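Local coordinates for CurG, CurH fusion protein (Moorea producens 3L, PDB 4MYY) that joins the C-terminal docking domain of CurG to the N-terminal docking domain of CurH, the pair that probably links consecutive modules of the curacin A polyketide synthase, at residues D25-L28 with E29-N33; Q57-K60 with Q61-P64. All blocks are in the same frame, centred on the assembly; numbering follows the deposited sequence.

Overall arrangement
Contact 1 lies in the CurG part of this engineered fusion and contact 2 in the CurH part, their centres about 13 Å apart. Along the chain they come in series: contact 1 covers the last turns of helix 17-32, and contact 2 the end of helix 42-61 with the loop that leads into helix 64-82. Helices 17-32 and 42-61 follow each other in the chain, and their ends pack together, Leu28 and Ile32 of contact 1 against Ile59 of contact 2. Both contacts also touch the second subunit. This packing of CurG and CurH helix ends in an all-helical, two-chain assembly is consistent with the docking complex the fusion was made to capture.

Contact 1 of 2, residues D25-L28 with E29-N33; sequences DQIL and ESIIN
The backbone oxygen of Ile27 is gripped twice by the next turn of the helix. Ile31 N approaches it almost head-on, with a C=O...N angle of 162° and a length of 3.1 Å, while Ser30 OG donates to the same Ile27 O at 2.7 Å from a much more bent direction, 123° at the oxygen. Ser30 reaches it because OG stands between its own backbone N and carbonyl carbon (chi1 75°), which folds the hydroxyl back against the preceding turn. A small hydroxyl suits this exposed place, since its polar group is satisfied by the helix itself. On the apolar side, Ile27 CG2 meets Ile31 CD1 at 4.0 Å, the two branched chains lying obliquely across one another. Ile32 puts CD1 4.3 Å from Leu28 CG and brings CG1 close beside Leu28 O. That oxygen, Leu28 O, accepts Ile32 N at 3.0 Å, the donor lying in the carbonyl plane. Glu29 N bonds to Asp25 O at 2.9 Å. On the solvent side a water donates to the backbone Gln26 O and to Glu29 OE1, the latter at 2.9 Å; the long Glu29 chain suits this exposed face.

Further out, Asp25 turns its carboxylate to Arg67 in a salt bridge, and the aliphatic chains carry the packing: Leu28 and Ile32 against helix 42-61, Leu28 and Ile31 against helix 64-82. Ile32 also packs on Leu4 of the second subunit. The arrangement is that of an amphipathic alpha-helix near its C-terminal end, with i to i+4 backbone bonds, a serine hydroxyl folded back on the i-3 carbonyl, and an apolar stripe from the CurG docking domain facing the CurH helices.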
ATOM      1  N   ASP B  25      -3.962   7.837   3.671  1.00 19.76           N
ATOM      2  CA  ASP B  25      -3.175   9.059   3.814  1.00 19.51           C
ATOM      3  C   ASP B  25      -2.321   8.970   5.049  1.00 19.28           C
ATOM      4  O   ASP B  25      -1.160   9.420   5.066  1.00 18.90           O
ATOM      5  CB  ASP B  25      -4.081  10.284   3.856  1.00 22.34           C
ATOM      6  CG  ASP B  25      -4.745  10.574   2.498  1.00 26.08           C
ATOM      7  OD1 ASP B  25      -4.430   9.895   1.481  1.00 26.58           O
ATOM      8  OD2 ASP B  25      -5.615  11.485   2.448  1.00 28.19           O
ATOM      9  N   GLN B  26      -2.890   8.393   6.101  1.00 18.81           N
ATOM     10  CA  GLN B  26      -2.143   8.283   7.335  1.00 19.47           C
ATOM     11  C   GLN B  26      -1.016   7.295   7.190  1.00 20.75           C
ATOM     12  O   GLN B  26       0.066   7.509   7.756  1.00 21.99           O
ATOM     13  CB  GLN B  26      -3.043   7.898   8.497  1.00 20.48           C
ATOM     14  CG  GLN B  26      -3.925   9.051   8.929  1.00 23.44           C
ATOM     15  CD  GLN B  26      -4.827   8.677  10.065  1.00 26.19           C
ATOM     16  OE1 GLN B  26      -4.383   8.555  11.208  1.00 31.81           O
ATOM     17  NE2 GLN B  26      -6.101   8.496   9.770  1.00 26.09           N
ATOM     18  N   ILE B  27      -1.260   6.210   6.462  1.00 21.42           N
ATOM     19  CA  ILE B  27      -0.192   5.235   6.226  1.00 24.43           C
ATOM     20  C   ILE B  27       0.893   5.910   5.399  1.00 22.54           C
ATOM     21  O   ILE B  27       2.083   5.811   5.704  1.00 22.02           O
ATOM     22  CB  ILE B  27      -0.707   3.893   5.628  1.00 26.76           C
ATOM     23  CG1 ILE B  27      -1.180   2.984   6.764  1.00 34.42           C
ATOM     24  CG2 ILE B  27       0.412   3.118   4.943  1.00 28.72           C
ATOM     25  CD1 ILE B  27      -2.632   3.123   7.138  1.00 32.60           C
ATOM     26  N   LEU B  28       0.494   6.652   4.379  1.00 21.08           N
ATOM     27  CA  LEU B  28       1.469   7.361   3.576  1.00 19.51           C
ATOM     28  C   LEU B  28       2.334   8.326   4.395  1.00 21.42           C
ATOM     29  O   LEU B  28       3.555   8.354   4.240  1.00 22.72           O
ATOM     30  CB  LEU B  28       0.753   8.098   2.444  1.00 19.92           C
ATOM     31  CG  LEU B  28       1.607   8.536   1.294  1.00 21.65           C
ATOM     32  CD1 LEU B  28       2.482   7.417   0.731  1.00 21.98           C
ATOM     33  CD2 LEU B  28       0.591   8.985   0.254  1.00 20.41           C
ATOM     34  N   GLU B  29       1.700   9.097   5.285  1.00 21.04           N
ATOM     35  CA  GLU B  29       2.397   9.981   6.202  1.00 24.80           C
ATOM     36  C   GLU B  29       3.444   9.240   7.033  1.00 23.96           C
ATOM     37  O   GLU B  29       4.563   9.727   7.223  1.00 25.52           O
ATOM     38  CB  GLU B  29       1.407  10.561   7.213  1.00 30.36           C
ATOM     39  CG  GLU B  29       0.704  11.832   6.833  1.00 41.03           C
ATOM     40  CD  GLU B  29       0.173  12.535   8.072  1.00 50.95           C
ATOM     41  OE1 GLU B  29      -0.432  11.873   8.962  1.00 47.11           O
ATOM     42  OE2 GLU B  29       0.394  13.756   8.177  1.00 60.28           O
ATOM     43  N   SER B  30       3.058   8.067   7.532  1.00 22.73           N
ATOM     44  CA  SER B  30       3.881   7.285   8.434  1.00 24.92           C
ATOM     45  C   SER B  30       5.138   6.814   7.709  1.00 25.62           C
ATOM     46  O   SER B  30       6.210   6.744   8.296  1.00 27.48           O
ATOM     47  CB  SER B  30       3.088   6.114   9.048  1.00 23.74           C
ATOM     48  OG  SER B  30       2.891   5.054   8.128  1.00 29.81           O
ATOM     49  N   ILE B  31       4.993   6.545   6.413  1.00 24.75           N
ATOM     50  CA  ILE B  31       6.104   6.198   5.528  1.00 25.41           C
ATOM     51  C   ILE B  31       7.048   7.402   5.295  1.00 28.05           C
ATOM     52  O   ILE B  31       8.268   7.296   5.470  1.00 29.23           O
ATOM     53  CB  ILE B  31       5.556   5.606   4.192  1.00 27.95           C
ATOM     54  CG1 ILE B  31       4.808   4.290   4.465  1.00 26.58           C
ATOM     55  CG2 ILE B  31       6.675   5.389   3.197  1.00 32.01           C
ATOM     56  CD1 ILE B  31       3.981   3.765   3.305  1.00 30.19           C
ATOM     57  N   ILE B  32       6.492   8.547   4.914  1.00 26.62           N
ATOM     58  CA  ILE B  32       7.290   9.742   4.634  1.00 27.83           C
ATOM     59  C   ILE B  32       8.119  10.131   5.861  1.00 30.78           C
ATOM     60  O   ILE B  32       9.310  10.453   5.744  1.00 31.16           O
ATOM     61  CB  ILE B  32       6.375  10.912   4.204  1.00 29.86           C
ATOM     62  CG1 ILE B  32       5.728  10.614   2.850  1.00 32.91           C
ATOM     63  CG2 ILE B  32       7.134  12.230   4.147  1.00 31.76           C
ATOM     64  CD1 ILE B  32       4.453  11.400   2.666  1.00 36.32           C
ATOM     65  N   ASN B  33       7.495  10.056   7.038  1.00 25.00           N
ATOM     66  CA  ASN B  33       8.119  10.530   8.278  1.00 25.17           C
ATOM     67  C   ASN B  33       9.050   9.515   8.939  1.00 24.70           C
ATOM     68  O   ASN B  33       9.754   9.845   9.903  1.00 28.06           O
ATOM     69  CB  ASN B  33       7.035  10.965   9.261  1.00 26.08           C
ATOM     70  CG  ASN B  33       6.387  12.273   8.872  1.00 29.26           C
ATOM     71  OD1 ASN B  33       7.056  13.209   8.418  1.00 30.94           O
ATOM     72  ND2 ASN B  33       5.082  12.359   9.064  1.00 29.83           N
TER
HETATM   73  O   HOH W   1       0.220   9.176   9.951  1.00 31.40           O

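Contact 2 of 2, residues Q57-K60 with Q61-P64; sequences QQIK and QLSP
Ile59 O receives Leu62 N at 3.0 Å, the shortest polar bond between 57-60 and 61-64, and outside them it is also held by Arg67 NH1, so two donors grip this carbonyl where the helix runs out. Leu62 N lies well above the carbonyl plane, 65° out of it, as the chain tightens from the i to i+4 pattern into i to i+3 bonds. The preceding amide does the same: Gln61 N donates to Gln58 O at 3.1 Å, again from above the plane, and keeps only a weak, long bond of 3.5 Å to Gln57 O.

The Gln57 and Gln61 side chains cross at a slant one turn apart. Gln57 swings CG anti to its backbone N (chi1 173°) and then bends, bringing NE2 to Gln61 OE1 in a weak bond of 3.3 Å, the two amide planes turned 77° apart. The other end of the Gln57 amide, OE1, takes a weak bond from Lys60 NZ. Glutamine suits the place because it can give and accept at once on a face open to solvent. Leu62 turns inward instead: its CD1 lies 4.4 Å from Ile59 CG1, and its CG comes within 3.5 Å of Gln58 O.

Beyond the turn, Ser63 is the N-cap of helix 64-82, its side chain capping a backbone N just past Pro64. Proline suits the first turn, where an N-H would have no carbonyl a turn earlier in the helix to bond to. Ile59 and Leu62, both buried, pack on Leu70 of helix 64-82, and Ile59 also touches Leu28 and Ile32 of helix 17-32. Gln58 OE1 bonds to Lys13 NZ of the second subunit.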
ATOM      1  N   GLN B  57       4.216  18.334  -0.189  1.00 19.38           N
ATOM      2  CA  GLN B  57       3.588  19.246  -1.131  1.00 22.08           C
ATOM      3  C   GLN B  57       3.102  18.490  -2.364  1.00 20.78           C
ATOM      4  O   GLN B  57       1.979  18.701  -2.830  1.00 23.35           O
ATOM      5  CB  GLN B  57       4.568  20.381  -1.525  1.00 24.81           C
ATOM      6  CG  GLN B  57       4.063  21.296  -2.641  1.00 31.58           C
ATOM      7  CD  GLN B  57       2.789  22.046  -2.280  1.00 38.53           C
ATOM      8  OE1 GLN B  57       2.749  22.799  -1.300  1.00 48.90           O
ATOM      9  NE2 GLN B  57       1.737  21.852  -3.084  1.00 41.92           N
ATOM     10  N   GLN B  58       3.936  17.583  -2.875  1.00 19.66           N
ATOM     11  CA  GLN B  58       3.583  16.840  -4.057  1.00 20.26           C
ATOM     12  C   GLN B  58       2.401  15.929  -3.773  1.00 19.36           C
ATOM     13  O   GLN B  58       1.458  15.837  -4.563  1.00 19.63           O
ATOM     14  CB  GLN B  58       4.772  16.028  -4.532  1.00 19.73           C
ATOM     15  CG  GLN B  58       5.904  16.897  -5.099  1.00 21.87           C
ATOM     16  CD  GLN B  58       7.095  16.033  -5.449  1.00 23.13           C
ATOM     17  OE1 GLN B  58       7.041  15.239  -6.391  1.00 28.29           O
ATOM     18  NE2 GLN B  58       8.140  16.137  -4.664  1.00 22.88           N
ATOM     19  N   ILE B  59       2.462  15.260  -2.630  1.00 18.14           N
ATOM     20  CA  ILE B  59       1.397  14.335  -2.254  1.00 18.99           C
ATOM     21  C   ILE B  59       0.048  15.039  -2.099  1.00 18.90           C
ATOM     22  O   ILE B  59      -0.984  14.489  -2.491  1.00 19.44           O
ATOM     23  CB  ILE B  59       1.778  13.582  -0.959  1.00 20.11           C
ATOM     24  CG1 ILE B  59       2.865  12.564  -1.301  1.00 20.66           C
ATOM     25  CG2 ILE B  59       0.564  12.912  -0.355  1.00 23.16           C
ATOM     26  CD1 ILE B  59       3.637  12.081  -0.097  1.00 23.32           C
ATOM     27  N   LYS B  60       0.075  16.250  -1.535  1.00 20.20           N
ATOM     28  CA  LYS B  60      -1.132  17.061  -1.369  1.00 22.85           C
ATOM     29  C   LYS B  60      -1.869  17.302  -2.695  1.00 23.69           C
ATOM     30  O   LYS B  60      -3.098  17.424  -2.727  1.00 26.71           O
ATOM     31  CB  LYS B  60      -0.728  18.394  -0.722  1.00 28.13           C
ATOM     32  CG  LYS B  60      -1.875  19.304  -0.354  1.00 32.18           C
ATOM     33  CD  LYS B  60      -1.402  20.426   0.549  1.00 37.92           C
ATOM     34  CE  LYS B  60      -0.536  21.436  -0.197  1.00 40.94           C
ATOM     35  NZ  LYS B  60       0.030  22.460   0.727  1.00 45.01           N
ATOM     36  N   GLN B  61      -1.107  17.364  -3.782  1.00 22.55           N
ATOM     37  CA  GLN B  61      -1.659  17.656  -5.116  1.00 23.57           C
ATOM     38  C   GLN B  61      -2.123  16.407  -5.857  1.00 23.10           C
ATOM     39  O   GLN B  61      -2.757  16.499  -6.903  1.00 24.75           O
ATOM     40  CB  GLN B  61      -0.631  18.425  -5.954  1.00 27.80           C
ATOM     41  CG  GLN B  61      -0.121  19.696  -5.301  1.00 32.78           C
ATOM     42  CD  GLN B  61       0.554  20.599  -6.303  1.00 47.70           C
ATOM     43  OE1 GLN B  61       1.761  20.841  -6.228  1.00 63.35           O
ATOM     44  NE2 GLN B  61      -0.220  21.095  -7.258  1.00 46.72           N
ATOM     45  N   LEU B  62      -1.817  15.231  -5.310  1.00 19.57           N
ATOM     46  CA  LEU B  62      -2.240  13.968  -5.899  1.00 18.75           C
ATOM     47  C   LEU B  62      -3.706  13.660  -5.617  1.00 18.99           C
ATOM     48  O   LEU B  62      -4.267  14.109  -4.615  1.00 20.05           O
ATOM     49  CB  LEU B  62      -1.366  12.818  -5.372  1.00 18.62           C
ATOM     50  CG  LEU B  62       0.135  12.840  -5.711  1.00 19.60           C
ATOM     51  CD1 LEU B  62       0.780  11.620  -5.044  1.00 20.89           C
ATOM     52  CD2 LEU B  62       0.381  12.817  -7.217  1.00 21.21           C
ATOM     53  N   SER B  63      -4.333  12.900  -6.505  1.00 18.38           N
ATOM     54  CA  SER B  63      -5.686  12.406  -6.224  1.00 19.06           C
ATOM     55  C   SER B  63      -5.667  11.300  -5.154  1.00 18.05           C
ATOM     56  O   SER B  63      -4.632  10.678  -4.906  1.00 17.42           O
ATOM     57  CB  SER B  63      -6.294  11.824  -7.499  1.00 19.37           C
ATOM     58  OG  SER B  63      -5.586  10.665  -7.885  1.00 18.19           O
ATOM     59  N   PRO B  64      -6.814  11.011  -4.538  1.00 19.43           N
ATOM     60  CA  PRO B  64      -6.861   9.878  -3.602  1.00 19.03           C
ATOM     61  C   PRO B  64      -6.294   8.574  -4.188  1.00 18.36           C
ATOM     62  O   PRO B  64      -5.580   7.826  -3.492  1.00 18.13           O
ATOM     63  CB  PRO B  64      -8.355   9.731  -3.350  1.00 21.50           C
ATOM     64  CG  PRO B  64      -8.845  11.154  -3.392  1.00 22.65           C
ATOM     65  CD  PRO B  64      -8.070  11.782  -4.522  1.00 21.50           C
TER